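Local atomic coordinates of glycerophosphodiester phosphodiesterase (Parabacteroides distasonis, PDB entry 3NO3), a protein that belongs to the glycerophosphodiester phosphodiesterase family, with a TIM-barrel fold, and carries a magnesium ion held by three acidic side chains. Residues G12-T16 with D224-E228; V49-Y53 with L82-Y88; D57-K61 with L71-Q75; T173-Y179 with M197-T203. One frame throughout, in Å; residues are numbered along the deposited sequence.

Interaction 1 of 4, residues G12-T16 with D224-E228; sequences GYWKT and DLPEE
Y13, W14 and K15, in the loop that leaves strand 6-9 of the TIM barrel, meet D224-E227, so the contact joins the loop after strand 6-9 to the junction between strand 220-223 and helix 226-236, beside the metal site; the D224 side chain is about 9 Å from a bound magnesium ion. W14 NE1 donates to D224 OD1 (3.1 Å, 157° at the hydrogen). The acceptor lies in the indole plane, but the N-H reaches it from above the carboxylate plane, the two flat groups standing 76° apart. D224 OD1 is shared with H10 ND1, which also donates to it, and this limits how the carboxylate can turn. A water ties the backbones together, accepting from K15 N at 2.9 Å and donating to D224 O at 2.8 Å. With CG of Y13 swung anti to its backbone nitrogen (chi1 -171°), the phenol reaches over to the helix start: P226 CG sits over one ring face, 4.1 Å from the centroid, while the hydroxyl donates to E227 OE1 at 2.5 Å, which receives it on its anti lone pair. The bent K15 chain runs past, with CE 3.8 Å from L225 CD2. Together the two polar pairs hold the phenol and the indole against the start of helix 226-236.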
loop_
_atom_site.group_PDB
_atom_site.type_symbol
_atom_site.label_atom_id
_atom_site.label_comp_id
_atom_site.label_asym_id
_atom_site.label_seq_id
_atom_site.Cartn_x
_atom_site.Cartn_y
_atom_site.Cartn_z
ATOM N N GLY A 12 1.584 -8.079 -0.334
ATOM C CA GLY A 12 1.858 -9.121 0.640
ATOM C C GLY A 12 3.082 -9.914 0.298
ATOM O O GLY A 12 3.755 -9.651 -0.701
ATOM N N TYR A 13 3.394 -10.901 1.134
ATOM C CA TYR A 13 4.548 -11.729 0.822
ATOM C C TYR A 13 4.091 -12.796 -0.161
ATOM O O TYR A 13 3.616 -13.859 0.230
ATOM C CB TYR A 13 5.207 -12.341 2.053
ATOM C CG TYR A 13 6.543 -13.047 1.839
ATOM C CD1 TYR A 13 7.326 -12.880 0.685
ATOM C CD2 TYR A 13 7.067 -13.847 2.845
ATOM C CE1 TYR A 13 8.545 -13.498 0.537
ATOM C CE2 TYR A 13 8.310 -14.465 2.703
ATOM C CZ TYR A 13 9.044 -14.280 1.542
ATOM O OH TYR A 13 10.272 -14.877 1.402
ATOM N N TRP A 14 4.260 -12.470 -1.446
ATOM C CA TRP A 14 3.803 -13.295 -2.542
ATOM C C TRP A 14 4.878 -14.146 -3.197
ATOM O O TRP A 14 4.525 -15.152 -3.790
ATOM C CB TRP A 14 3.048 -12.484 -3.583
ATOM C CG TRP A 14 3.855 -11.499 -4.320
ATOM C CD1 TRP A 14 4.076 -10.219 -3.956
ATOM C CD2 TRP A 14 4.521 -11.686 -5.572
ATOM N NE1 TRP A 14 4.873 -9.602 -4.859
ATOM C CE2 TRP A 14 5.158 -10.470 -5.880
ATOM C CE3 TRP A 14 4.644 -12.758 -6.460
ATOM C CZ2 TRP A 14 5.937 -10.289 -7.030
ATOM C CZ3 TRP A 14 5.416 -12.576 -7.624
ATOM C CH2 TRP A 14 6.057 -11.356 -7.888
ATOM N N LYS A 15 6.162 -13.785 -3.073
ATOM C CA LYS A 15 7.274 -14.546 -3.651
ATOM C C LYS A 15 7.738 -15.645 -2.697
ATOM O O LYS A 15 8.886 -15.686 -2.222
ATOM C CB LYS A 15 8.421 -13.609 -4.058
ATOM C CG LYS A 15 8.101 -12.809 -5.354
ATOM C CD LYS A 15 9.325 -12.053 -5.884
ATOM C CE LYS A 15 10.398 -12.970 -6.556
ATOM N NZ LYS A 15 9.881 -13.573 -7.800
ATOM N N THR A 16 6.813 -16.547 -2.414
ATOM C CA THR A 16 7.012 -17.626 -1.473
ATOM C C THR A 16 5.998 -18.740 -1.807
ATOM O O THR A 16 4.914 -18.459 -2.357
ATOM C CB THR A 16 6.914 -17.132 0.001
ATOM O OG1 THR A 16 7.391 -18.165 0.870
ATOM C CG2 THR A 16 5.465 -16.713 0.424
ATOM N N ASP A 224 9.141 -6.517 -3.237
ATOM C CA ASP A 224 8.730 -7.922 -3.510
ATOM C C ASP A 224 9.644 -8.971 -2.878
ATOM O O ASP A 224 9.347 -10.155 -3.015
ATOM C CB ASP A 224 8.637 -8.195 -5.023
ATOM C CG ASP A 224 7.536 -7.372 -5.720
ATOM O OD1 ASP A 224 6.508 -7.031 -5.080
ATOM O OD2 ASP A 224 7.698 -7.094 -6.933
ATOM N N LEU A 225 10.751 -8.563 -2.250
ATOM C CA LEU A 225 11.682 -9.483 -1.552
ATOM C C LEU A 225 11.861 -9.020 -0.100
ATOM O O LEU A 225 12.957 -8.630 0.289
ATOM C CB LEU A 225 13.033 -9.535 -2.300
ATOM C CG LEU A 225 13.005 -10.093 -3.743
ATOM C CD1 LEU A 225 14.388 -9.938 -4.460
ATOM C CD2 LEU A 225 12.612 -11.554 -3.774
ATOM N N PRO A 226 10.765 -9.057 0.707
ATOM C CA PRO A 226 10.814 -8.468 2.065
ATOM C C PRO A 226 11.846 -9.117 3.023
ATOM O O PRO A 226 12.456 -8.401 3.825
ATOM C CB PRO A 226 9.382 -8.651 2.587
ATOM C CG PRO A 226 8.799 -9.721 1.767
ATOM C CD PRO A 226 9.419 -9.564 0.409
ATOM N N GLU A 227 12.025 -10.422 2.944
ATOM C CA GLU A 227 13.024 -11.110 3.777
ATOM C C GLU A 227 14.475 -10.677 3.475
ATOM O O GLU A 227 15.277 -10.586 4.426
ATOM C CB GLU A 227 12.897 -12.637 3.693
ATOM C CG GLU A 227 11.587 -13.183 4.231
ATOM C CD GLU A 227 11.627 -14.678 4.531
ATOM O OE1 GLU A 227 11.294 -15.490 3.647
ATOM O OE2 GLU A 227 11.933 -15.037 5.680
ATOM N N GLU A 228 14.802 -10.385 2.204
ATOM C CA GLU A 228 16.140 -9.833 1.897
ATOM C C GLU A 228 16.320 -8.471 2.582
ATOM O O GLU A 228 17.376 -8.213 3.174
ATOM C CB GLU A 228 16.404 -9.747 0.384
ATOM C CG GLU A 228 17.711 -8.978 -0.076
ATOM C CD GLU A 228 19.026 -9.717 0.121
ATOM O OE1 GLU A 228 19.790 -9.374 1.059
ATOM O OE2 GLU A 228 19.329 -10.603 -0.697
HETATM O O HOH W 1 11.903 -12.181 0.415
HETATM O O HOH W 2 6.877 -11.105 -2.186
#

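Interaction 2 of 4, residues V49-Y53 with L82-Y88; sequences VLVVY and LPTLEQY
The backbones of V51 and T84 form a single bridge, their CA atoms 4.2 Å apart, flanked by two hydrogen bonds: L85 N gives a nearly straight one to L50 O (2.9 Å, 178°), and V52 N gives one to P83 O (3.0 Å, 151°). L50 O is gripped twice, for a water also donates to it at 2.8 Å while accepting from E86 N, so that one strand carbonyl serves two amides of the first helical turn. That turn is closed by a capping box, in which Q87 N donates to T84 OG1 (3.0 Å) and T84 N to Q87 OE1. Side chains fill both flanks of the bridge. L50 and L85 run alongside each other in the same sense, with L50 CD1 3.6 Å from L85 CD2. The two methyls of V52 divide their work: CG1, anti to the backbone nitrogen (chi1 -179°), rests over one face of the Y88 ring, 4.3 Å from its centroid, whereas CG2 packs on L85 CA and on Y88 CB. On the other flank L82 CD1 lies 3.5 Å from V52 O and touches Y53 CB. Strand 50-52 pairs antiparallel with strand 37-44, whose F40 meets V52, L85 and Y88. The ring of Y88 continues onto I24 and L27 of helix 24-32, and Y68 of helix 68-71 packs against V49, V51 and T84, so the start of helix 85-94 is fixed among all three elements.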
loop_
_atom_site.group_PDB
_atom_site.type_symbol
_atom_site.label_atom_id
_atom_site.label_comp_id
_atom_site.label_asym_id
_atom_site.label_seq_id
_atom_site.Cartn_x
_atom_site.Cartn_y
_atom_site.Cartn_z
ATOM N N VAL A 49 -18.957 -2.827 -4.629
ATOM C CA VAL A 49 -18.271 -3.808 -3.796
ATOM C C VAL A 49 -16.767 -3.559 -3.929
ATOM O O VAL A 49 -16.235 -3.373 -5.043
ATOM C CB VAL A 49 -18.630 -5.243 -4.166
ATOM C CG1 VAL A 49 -17.839 -6.281 -3.277
ATOM C CG2 VAL A 49 -20.151 -5.485 -4.076
ATOM N N LEU A 50 -16.090 -3.496 -2.796
ATOM C CA LEU A 50 -14.648 -3.300 -2.782
ATOM C C LEU A 50 -13.973 -4.671 -2.869
ATOM O O LEU A 50 -14.264 -5.543 -2.085
ATOM C CB LEU A 50 -14.227 -2.533 -1.506
ATOM C CG LEU A 50 -14.688 -1.054 -1.478
ATOM C CD1 LEU A 50 -14.642 -0.550 -0.068
ATOM C CD2 LEU A 50 -13.794 -0.184 -2.400
ATOM N N VAL A 51 -13.046 -4.813 -3.801
ATOM C CA VAL A 51 -12.301 -6.075 -4.019
ATOM C C VAL A 51 -10.830 -5.761 -4.096
ATOM O O VAL A 51 -10.460 -4.602 -4.333
ATOM C CB VAL A 51 -12.775 -6.786 -5.305
ATOM C CG1 VAL A 51 -14.284 -7.163 -5.205
ATOM C CG2 VAL A 51 -12.529 -5.887 -6.581
ATOM N N VAL A 52 -10.002 -6.807 -3.983
ATOM C CA VAL A 52 -8.574 -6.679 -3.841
ATOM C C VAL A 52 -7.891 -7.319 -5.047
ATOM O O VAL A 52 -7.987 -8.549 -5.257
ATOM C CB VAL A 52 -8.071 -7.312 -2.544
ATOM C CG1 VAL A 52 -6.547 -7.131 -2.406
ATOM C CG2 VAL A 52 -8.749 -6.660 -1.365
ATOM N N TYR A 53 -7.251 -6.476 -5.867
ATOM C CA TYR A 53 -6.553 -6.932 -7.094
ATOM C C TYR A 53 -5.730 -5.783 -7.691
ATOM O O TYR A 53 -6.147 -4.623 -7.604
ATOM C CB TYR A 53 -7.572 -7.461 -8.145
ATOM C CG TYR A 53 -6.940 -8.350 -9.196
ATOM C CD1 TYR A 53 -6.574 -9.661 -8.898
ATOM C CD2 TYR A 53 -6.669 -7.870 -10.470
ATOM C CE1 TYR A 53 -5.988 -10.479 -9.829
ATOM C CE2 TYR A 53 -6.086 -8.702 -11.450
ATOM C CZ TYR A 53 -5.740 -10.004 -11.105
ATOM O OH TYR A 53 -5.159 -10.813 -12.022
ATOM N N LEU A 82 -11.025 -14.459 -5.917
ATOM C CA LEU A 82 -10.845 -13.021 -5.822
ATOM C C LEU A 82 -11.284 -12.543 -4.449
ATOM O O LEU A 82 -12.427 -12.758 -4.123
ATOM C CB LEU A 82 -11.688 -12.309 -6.889
ATOM C CG LEU A 82 -11.649 -10.787 -6.922
ATOM C CD1 LEU A 82 -10.229 -10.285 -7.243
ATOM C CD2 LEU A 82 -12.687 -10.272 -7.937
ATOM N N PRO A 83 -10.397 -11.887 -3.640
ATOM C CA PRO A 83 -10.871 -11.502 -2.305
ATOM C C PRO A 83 -11.755 -10.260 -2.336
ATOM O O PRO A 83 -11.456 -9.305 -3.076
ATOM C CB PRO A 83 -9.572 -11.169 -1.544
ATOM C CG PRO A 83 -8.486 -11.801 -2.291
ATOM C CD PRO A 83 -8.936 -11.752 -3.735
ATOM N N THR A 84 -12.795 -10.243 -1.527
ATOM C CA THR A 84 -13.441 -8.968 -1.192
ATOM C C THR A 84 -12.525 -8.271 -0.204
ATOM O O THR A 84 -11.730 -8.917 0.508
ATOM C CB THR A 84 -14.846 -9.122 -0.602
ATOM O OG1 THR A 84 -14.772 -9.851 0.622
ATOM C CG2 THR A 84 -15.806 -9.868 -1.583
ATOM N N LEU A 85 -12.637 -6.950 -0.140
ATOM C CA LEU A 85 -11.940 -6.180 0.877
ATOM C C LEU A 85 -12.396 -6.631 2.251
ATOM O O LEU A 85 -11.573 -6.793 3.158
ATOM C CB LEU A 85 -12.182 -4.671 0.728
ATOM C CG LEU A 85 -11.535 -3.784 1.834
ATOM C CD1 LEU A 85 -9.963 -3.984 1.817
ATOM C CD2 LEU A 85 -11.978 -2.252 1.669
ATOM N N GLU A 86 -13.696 -6.872 2.411
ATOM C CA GLU A 86 -14.197 -7.381 3.669
ATOM C C GLU A 86 -13.485 -8.649 4.117
ATOM O O GLU A 86 -13.128 -8.747 5.283
ATOM C CB GLU A 86 -15.681 -7.678 3.565
ATOM C CG GLU A 86 -16.341 -8.152 4.863
ATOM C CD GLU A 86 -17.798 -8.584 4.692
ATOM O OE1 GLU A 86 -18.172 -9.093 3.590
ATOM O OE2 GLU A 86 -18.569 -8.437 5.709
ATOM N N GLN A 87 -13.345 -9.611 3.219
ATOM C CA GLN A 87 -12.581 -10.847 3.545
ATOM C C GLN A 87 -11.136 -10.554 3.933
ATOM O O GLN A 87 -10.552 -11.184 4.865
ATOM C CB GLN A 87 -12.575 -11.804 2.352
ATOM C CG GLN A 87 -13.933 -12.503 2.131
ATOM C CD GLN A 87 -14.138 -13.025 0.743
ATOM O OE1 GLN A 87 -13.230 -13.001 -0.107
ATOM N NE2 GLN A 87 -15.328 -13.548 0.503
ATOM N N TYR A 88 -10.526 -9.624 3.215
ATOM C CA TYR A 88 -9.110 -9.258 3.437
ATOM C C TYR A 88 -8.966 -8.680 4.818
ATOM O O TYR A 88 -8.066 -9.084 5.579
ATOM C CB TYR A 88 -8.588 -8.278 2.353
ATOM C CG TYR A 88 -7.179 -8.582 1.876
ATOM C CD1 TYR A 88 -6.942 -9.650 1.031
ATOM C CD2 TYR A 88 -6.091 -7.810 2.272
ATOM C CE1 TYR A 88 -5.654 -9.966 0.573
ATOM C CE2 TYR A 88 -4.801 -8.113 1.803
ATOM C CZ TYR A 88 -4.599 -9.180 0.956
ATOM O OH TYR A 88 -3.309 -9.500 0.549
HETATM O O HOH W 3 -15.643 -5.657 0.293
#

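Interaction 3 of 4, residues D57-K61 with L71-Q75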
loop_
_atom_site.group_PDB
_atom_site.type_symbol
_atom_site.label_atom_id
_atom_site.label_comp_id
_atom_site.label_asym_id
_atom_site.label_seq_id
_atom_site.Cartn_x
_atom_site.Cartn_y
_atom_site.Cartn_z
ATOM N N ASP A 57 -7.874 -5.005 -15.079
ATOM C CA ASP A 57 -8.604 -6.065 -15.773
ATOM C C ASP A 57 -8.136 -7.411 -15.222
ATOM O O ASP A 57 -6.946 -7.591 -15.032
ATOM C CB ASP A 57 -8.298 -6.016 -17.263
ATOM C CG ASP A 57 -8.620 -4.667 -17.872
ATOM O OD1 ASP A 57 -9.798 -4.469 -18.201
ATOM O OD2 ASP A 57 -7.722 -3.789 -17.967
ATOM N N ILE A 58 -9.081 -8.313 -14.997
ATOM C CA ILE A 58 -8.802 -9.657 -14.499
ATOM C C ILE A 58 -9.460 -10.626 -15.468
ATOM O O ILE A 58 -10.677 -10.624 -15.626
ATOM C CB ILE A 58 -9.274 -9.864 -13.008
ATOM C CG1 ILE A 58 -8.985 -11.333 -12.550
ATOM C CG2 ILE A 58 -10.739 -9.434 -12.803
ATOM C CD1 ILE A 58 -9.370 -11.649 -11.109
ATOM N N GLN A 59 -8.652 -11.431 -16.162
ATOM C CA GLN A 59 -9.151 -12.472 -17.060
ATOM C C GLN A 59 -10.162 -11.896 -18.102
ATOM O O GLN A 59 -11.212 -12.473 -18.355
ATOM C CB GLN A 59 -9.705 -13.650 -16.249
ATOM C CG GLN A 59 -8.545 -14.362 -15.483
ATOM C CD GLN A 59 -9.006 -15.162 -14.288
ATOM O OE1 GLN A 59 -9.974 -15.938 -14.390
ATOM N NE2 GLN A 59 -8.281 -15.037 -13.162
ATOM N N GLY A 60 -9.825 -10.744 -18.665
ATOM C CA GLY A 60 -10.656 -10.066 -19.657
ATOM C C GLY A 60 -11.802 -9.238 -19.103
ATOM O O GLY A 60 -12.541 -8.646 -19.907
ATOM N N LYS A 61 -11.966 -9.164 -17.780
ATOM C CA LYS A 61 -13.045 -8.388 -17.140
ATOM C C LYS A 61 -12.495 -7.106 -16.537
ATOM O O LYS A 61 -11.581 -7.169 -15.725
ATOM C CB LYS A 61 -13.730 -9.228 -16.081
ATOM C CG LYS A 61 -14.332 -10.534 -16.692
ATOM C CD LYS A 61 -15.732 -10.819 -16.246
ATOM C CE LYS A 61 -16.234 -12.224 -16.741
ATOM N NZ LYS A 61 -17.298 -12.835 -15.819
ATOM N N LEU A 71 -17.437 -11.209 -11.305
ATOM C CA LEU A 71 -16.034 -11.390 -10.918
ATOM C C LEU A 71 -15.776 -12.429 -9.819
ATOM O O LEU A 71 -14.620 -12.843 -9.629
ATOM C CB LEU A 71 -15.462 -10.047 -10.413
ATOM C CG LEU A 71 -15.556 -8.839 -11.372
ATOM C CD1 LEU A 71 -15.194 -7.605 -10.569
ATOM C CD2 LEU A 71 -14.649 -9.003 -12.604
ATOM N N LYS A 72 -16.817 -12.798 -9.088
ATOM C CA LYS A 72 -16.634 -13.423 -7.763
ATOM C C LYS A 72 -16.001 -14.773 -7.708
ATOM O O LYS A 72 -15.461 -15.143 -6.663
ATOM C CB LYS A 72 -17.963 -13.519 -6.999
ATOM C CG LYS A 72 -19.055 -14.413 -7.569
ATOM C CD LYS A 72 -20.394 -14.225 -6.735
ATOM C CE LYS A 72 -21.405 -15.347 -6.928
ATOM N NZ LYS A 72 -21.386 -15.928 -8.274
ATOM N N ASP A 73 -16.143 -15.524 -8.795
ATOM C CA ASP A 73 -15.612 -16.843 -8.867
ATOM C C ASP A 73 -14.279 -16.923 -9.634
ATOM O O ASP A 73 -13.723 -18.011 -9.733
ATOM C CB ASP A 73 -16.671 -17.786 -9.459
ATOM C CG ASP A 73 -17.866 -17.981 -8.508
ATOM O OD1 ASP A 73 -17.681 -18.084 -7.249
ATOM O OD2 ASP A 73 -18.986 -17.986 -9.041
ATOM N N LEU A 74 -13.748 -15.797 -10.100
ATOM C CA LEU A 74 -12.437 -15.767 -10.748
ATOM C C LEU A 74 -11.336 -16.081 -9.732
ATOM O O LEU A 74 -11.442 -15.688 -8.585
ATOM C CB LEU A 74 -12.190 -14.438 -11.451
ATOM C CG LEU A 74 -13.170 -13.976 -12.559
ATOM C CD1 LEU A 74 -12.734 -12.615 -13.096
ATOM C CD2 LEU A 74 -13.287 -15.006 -13.695
ATOM N N GLN A 75 -10.303 -16.820 -10.162
ATOM C CA GLN A 75 -9.261 -17.312 -9.260
ATOM C C GLN A 75 -7.936 -16.598 -9.414
ATOM O O GLN A 75 -7.598 -16.145 -10.503
ATOM C CB GLN A 75 -9.060 -18.817 -9.434
ATOM C CG GLN A 75 -10.112 -19.626 -8.712
ATOM C CD GLN A 75 -10.034 -21.095 -9.057
ATOM O OE1 GLN A 75 -9.074 -21.798 -8.694
ATOM N NE2 GLN A 75 -11.049 -21.569 -9.769
HETATM O O HOH W 4 -10.226 -17.923 -12.730
#
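Q59 OE1 accepts a short hydrogen bond, 2.6 Å, from a water that in turn accepts from Q75 N at 2.8 Å. The same amide reaches the other end of that residue directly: Q59 NE2 donates to Q75 O (3.0 Å, 138° at the hydrogen), with the donor in the carbonyl plane and the acceptor close to the plane of the amide. Both ends of the Q59 amide therefore engage the backbone of one residue, which fixes its rotation although Q59 is exposed. The extended chain of Q59 runs alongside L74 in the opposite sense, bringing OE1 within 3.5 Å of L74 CD2. Beneath this polar edge lies an apolar one. L74 CD1 is 3.8 Å from I58 CG2, and L71 CD2 fits between K61 CB at 3.6 Å and I58 CG2 at 3.9 Å. The ammonium end of K61 carries on to E70 O. Each segment is held in shape by its own turn: L74 N bonds to L71 O across a type I turn, while I58 and K61 exchange two backbone hydrogen bonds around Q59 and G60, both of positive phi. The latter is a two-residue beta hairpin with a type I' turn. It belongs to the long connection between strand 37-44 and helix 85-94, consistent with the insertion that glycerophosphodiester phosphodiesterases carry between the second strand and second helix of the barrel.

Interaction 4 of 4, residues T173-Y179 with M197-T203; sequences TGLDYHY and MTSNVWT
T173-Y179 and M197-T203 pair as neighbouring parallel strands, joined by six backbone hydrogen bonds. T173 O, L175 O and Y177 O accept from T198 N, N200 N and W202 N, while T198 O, N200 O and W202 O accept from L175 N, Y177 N and Y179 N. L175 O takes a second bond, 2.7 Å long, from a water that also lies 2.8 Å from T198 OG1. A seventh direct bond comes from a side chain: W202 NE1 donates to D176 O (2.9 Å, 134° at the hydrogen), approaching from above the carbonyl plane, with the acceptor in the indole plane. With CG between its backbone N and carbonyl carbon (chi1 57°), the indole lies back over the backbone of Y177 and H178. H178 CB lies over its six-membered ring, 3.9 Å from the centroid, and the imidazole edge meets that face in a T-shaped pair. D176 and N200 stack with planes 10° apart; they are not hydrogen-bonded, N200 OD1 instead accepting from T222 OG1. A glycerol, probably from the crystallisation liquor, lies about 4 Å from the W202 side chain. The indole N-H thus finds a backbone acceptor through a bent bond, and, with H178 against its face, the ring is held in a definite orientation at the C-terminal end of the strands.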
loop_
_atom_site.group_PDB
_atom_site.type_symbol
_atom_site.label_atom_id
_atom_site.label_comp_id
_atom_site.label_asym_id
_atom_site.label_seq_id
_atom_site.Cartn_x
_atom_site.Cartn_y
_atom_site.Cartn_z
ATOM N N THR A 173 0.477 13.027 4.988
ATOM C CA THR A 173 1.387 12.655 6.042
ATOM C C THR A 173 2.655 11.954 5.506
ATOM O O THR A 173 3.550 11.688 6.291
ATOM C CB THR A 173 0.717 11.742 7.087
ATOM O OG1 THR A 173 0.454 10.483 6.481
ATOM C CG2 THR A 173 -0.564 12.370 7.595
ATOM N N GLY A 174 2.737 11.678 4.203
ATOM C CA GLY A 174 3.931 11.108 3.620
ATOM C C GLY A 174 3.960 11.078 2.097
ATOM O O GLY A 174 3.001 11.467 1.455
ATOM N N LEU A 175 5.111 10.718 1.540
ATOM C CA LEU A 175 5.244 10.342 0.153
ATOM C C LEU A 175 5.583 8.862 0.086
ATOM O O LEU A 175 6.167 8.296 1.020
ATOM C CB LEU A 175 6.326 11.166 -0.564
ATOM C CG LEU A 175 7.805 11.147 -0.212
ATOM C CD1 LEU A 175 8.549 9.915 -0.686
ATOM C CD2 LEU A 175 8.448 12.471 -0.803
ATOM N N ASP A 176 5.212 8.265 -1.038
ATOM C CA ASP A 176 5.480 6.870 -1.367
ATOM C C ASP A 176 5.805 6.835 -2.866
ATOM O O ASP A 176 4.921 6.685 -3.699
ATOM C CB ASP A 176 4.262 6.028 -0.985
ATOM C CG ASP A 176 4.483 4.575 -1.100
ATOM O OD1 ASP A 176 5.601 4.105 -1.390
ATOM O OD2 ASP A 176 3.535 3.857 -0.783
ATOM N N TYR A 177 7.069 7.068 -3.203
ATOM C CA TYR A 177 7.455 7.434 -4.559
ATOM C C TYR A 177 8.378 6.379 -5.182
ATOM O O TYR A 177 9.098 5.675 -4.469
ATOM C CB TYR A 177 8.144 8.789 -4.543
ATOM C CG TYR A 177 7.267 10.039 -4.439
ATOM C CD1 TYR A 177 5.846 9.996 -4.372
ATOM C CD2 TYR A 177 7.868 11.300 -4.495
ATOM C CE1 TYR A 177 5.112 11.141 -4.329
ATOM C CE2 TYR A 177 7.104 12.470 -4.480
ATOM C CZ TYR A 177 5.729 12.377 -4.410
ATOM O OH TYR A 177 4.989 13.496 -4.413
ATOM N N HIS A 178 8.342 6.281 -6.510
ATOM C CA HIS A 178 9.217 5.359 -7.247
ATOM C C HIS A 178 10.680 5.688 -6.955
ATOM O O HIS A 178 11.036 6.841 -6.808
ATOM C CB HIS A 178 8.921 5.411 -8.756
ATOM C CG HIS A 178 9.663 4.391 -9.565
ATOM N ND1 HIS A 178 10.666 4.737 -10.440
ATOM C CD2 HIS A 178 9.544 3.043 -9.640
ATOM C CE1 HIS A 178 11.138 3.640 -11.016
ATOM N NE2 HIS A 178 10.464 2.602 -10.557
ATOM N N TYR A 179 11.523 4.673 -6.832
ATOM C CA TYR A 179 12.909 4.920 -6.480
ATOM C C TYR A 179 13.634 5.942 -7.364
ATOM O O TYR A 179 14.438 6.709 -6.853
ATOM C CB TYR A 179 13.717 3.610 -6.340
ATOM C CG TYR A 179 13.885 2.787 -7.583
ATOM C CD1 TYR A 179 14.923 3.032 -8.472
ATOM C CD2 TYR A 179 13.064 1.688 -7.830
ATOM C CE1 TYR A 179 15.109 2.209 -9.622
ATOM C CE2 TYR A 179 13.243 0.880 -8.957
ATOM C CZ TYR A 179 14.252 1.159 -9.851
ATOM O OH TYR A 179 14.407 0.368 -10.962
HETATM N N MSE A 197 6.885 14.282 8.110
HETATM C CA MSE A 197 6.201 13.339 7.224
HETATM C C MSE A 197 7.061 12.100 7.100
HETATM O O MSE A 197 8.233 12.157 7.368
HETATM C CB MSE A 197 6.053 13.884 5.793
HETATM C CG MSE A 197 5.956 15.340 5.664
HETATM SE SE MSE A 197 5.783 15.877 3.839
HETATM C CE MSE A 197 3.946 15.227 3.680
ATOM N N THR A 198 6.468 11.016 6.632
ATOM C CA THR A 198 7.207 9.787 6.275
ATOM C C THR A 198 7.601 9.696 4.776
ATOM O O THR A 198 6.947 10.280 3.892
ATOM C CB THR A 198 6.471 8.526 6.696
ATOM O OG1 THR A 198 5.230 8.413 5.978
ATOM C CG2 THR A 198 6.253 8.572 8.195
ATOM N N SER A 199 8.682 8.967 4.518
ATOM C CA SER A 199 9.130 8.687 3.156
ATOM C C SER A 199 9.052 7.172 2.944
ATOM O O SER A 199 9.486 6.415 3.803
ATOM C CB SER A 199 10.547 9.208 2.947
ATOM O OG SER A 199 11.430 8.689 3.895
ATOM N N ASN A 200 8.480 6.753 1.825
ATOM C CA ASN A 200 8.346 5.320 1.442
ATOM C C ASN A 200 8.809 5.249 -0.018
ATOM O O ASN A 200 8.666 6.242 -0.766
ATOM C CB ASN A 200 6.891 4.899 1.660
ATOM C CG ASN A 200 6.598 3.399 1.444
ATOM O OD1 ASN A 200 7.447 2.572 1.058
ATOM N ND2 ASN A 200 5.341 3.061 1.724
ATOM N N VAL A 201 9.449 4.129 -0.391
ATOM C CA VAL A 201 9.961 3.969 -1.740
ATOM C C VAL A 201 9.523 2.607 -2.306
ATOM O O VAL A 201 9.519 1.622 -1.582
ATOM C CB VAL A 201 11.507 4.156 -1.795
ATOM C CG1 VAL A 201 12.272 3.093 -0.945
ATOM C CG2 VAL A 201 11.988 4.185 -3.242
ATOM N N TRP A 202 9.143 2.582 -3.588
ATOM C CA TRP A 202 8.647 1.348 -4.248
ATOM C C TRP A 202 9.277 1.155 -5.640
ATOM O O TRP A 202 9.792 2.128 -6.193
ATOM C CB TRP A 202 7.109 1.371 -4.383
ATOM C CG TRP A 202 6.537 2.543 -5.133
ATOM C CD1 TRP A 202 6.120 3.725 -4.607
ATOM C CD2 TRP A 202 6.298 2.636 -6.548
ATOM N NE1 TRP A 202 5.678 4.558 -5.583
ATOM C CE2 TRP A 202 5.754 3.913 -6.790
ATOM C CE3 TRP A 202 6.473 1.752 -7.633
ATOM C CZ2 TRP A 202 5.403 4.358 -8.084
ATOM C CZ3 TRP A 202 6.109 2.189 -8.920
ATOM C CH2 TRP A 202 5.600 3.486 -9.135
ATOM N N THR A 203 9.305 -0.059 -6.218
ATOM C CA THR A 203 9.205 -1.350 -5.554
ATOM C C THR A 203 10.658 -1.794 -5.611
ATOM O O THR A 203 11.176 -1.957 -6.700
ATOM C CB THR A 203 8.215 -2.262 -6.290
ATOM O OG1 THR A 203 6.900 -1.708 -6.108
ATOM C CG2 THR A 203 8.200 -3.652 -5.708
HETATM O O HOH W 5 5.284 7.452 3.378
#

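In the fold
Interaction 4 is regular barrel wall, two parallel strands joined by backbone bonds, and interaction 1 lies at the seam where the wall closes, relying on side-chain bonds and water. The two touch, D224 OD2 being 3.7 Å from T203 CG2. Interaction 2 is the most buried and mainly apolar, and lies on the far side of the chain's centre from interaction 4, although both reach the same sheet. Interaction 3 lies farthest out, its centre 22 Å from that of the chain, with an exposed glutamine over an aliphatic cluster. It adjoins interaction 2, since L82 N probably bonds to L74 O at 3.0 Å and the Y53 ring packs on I58.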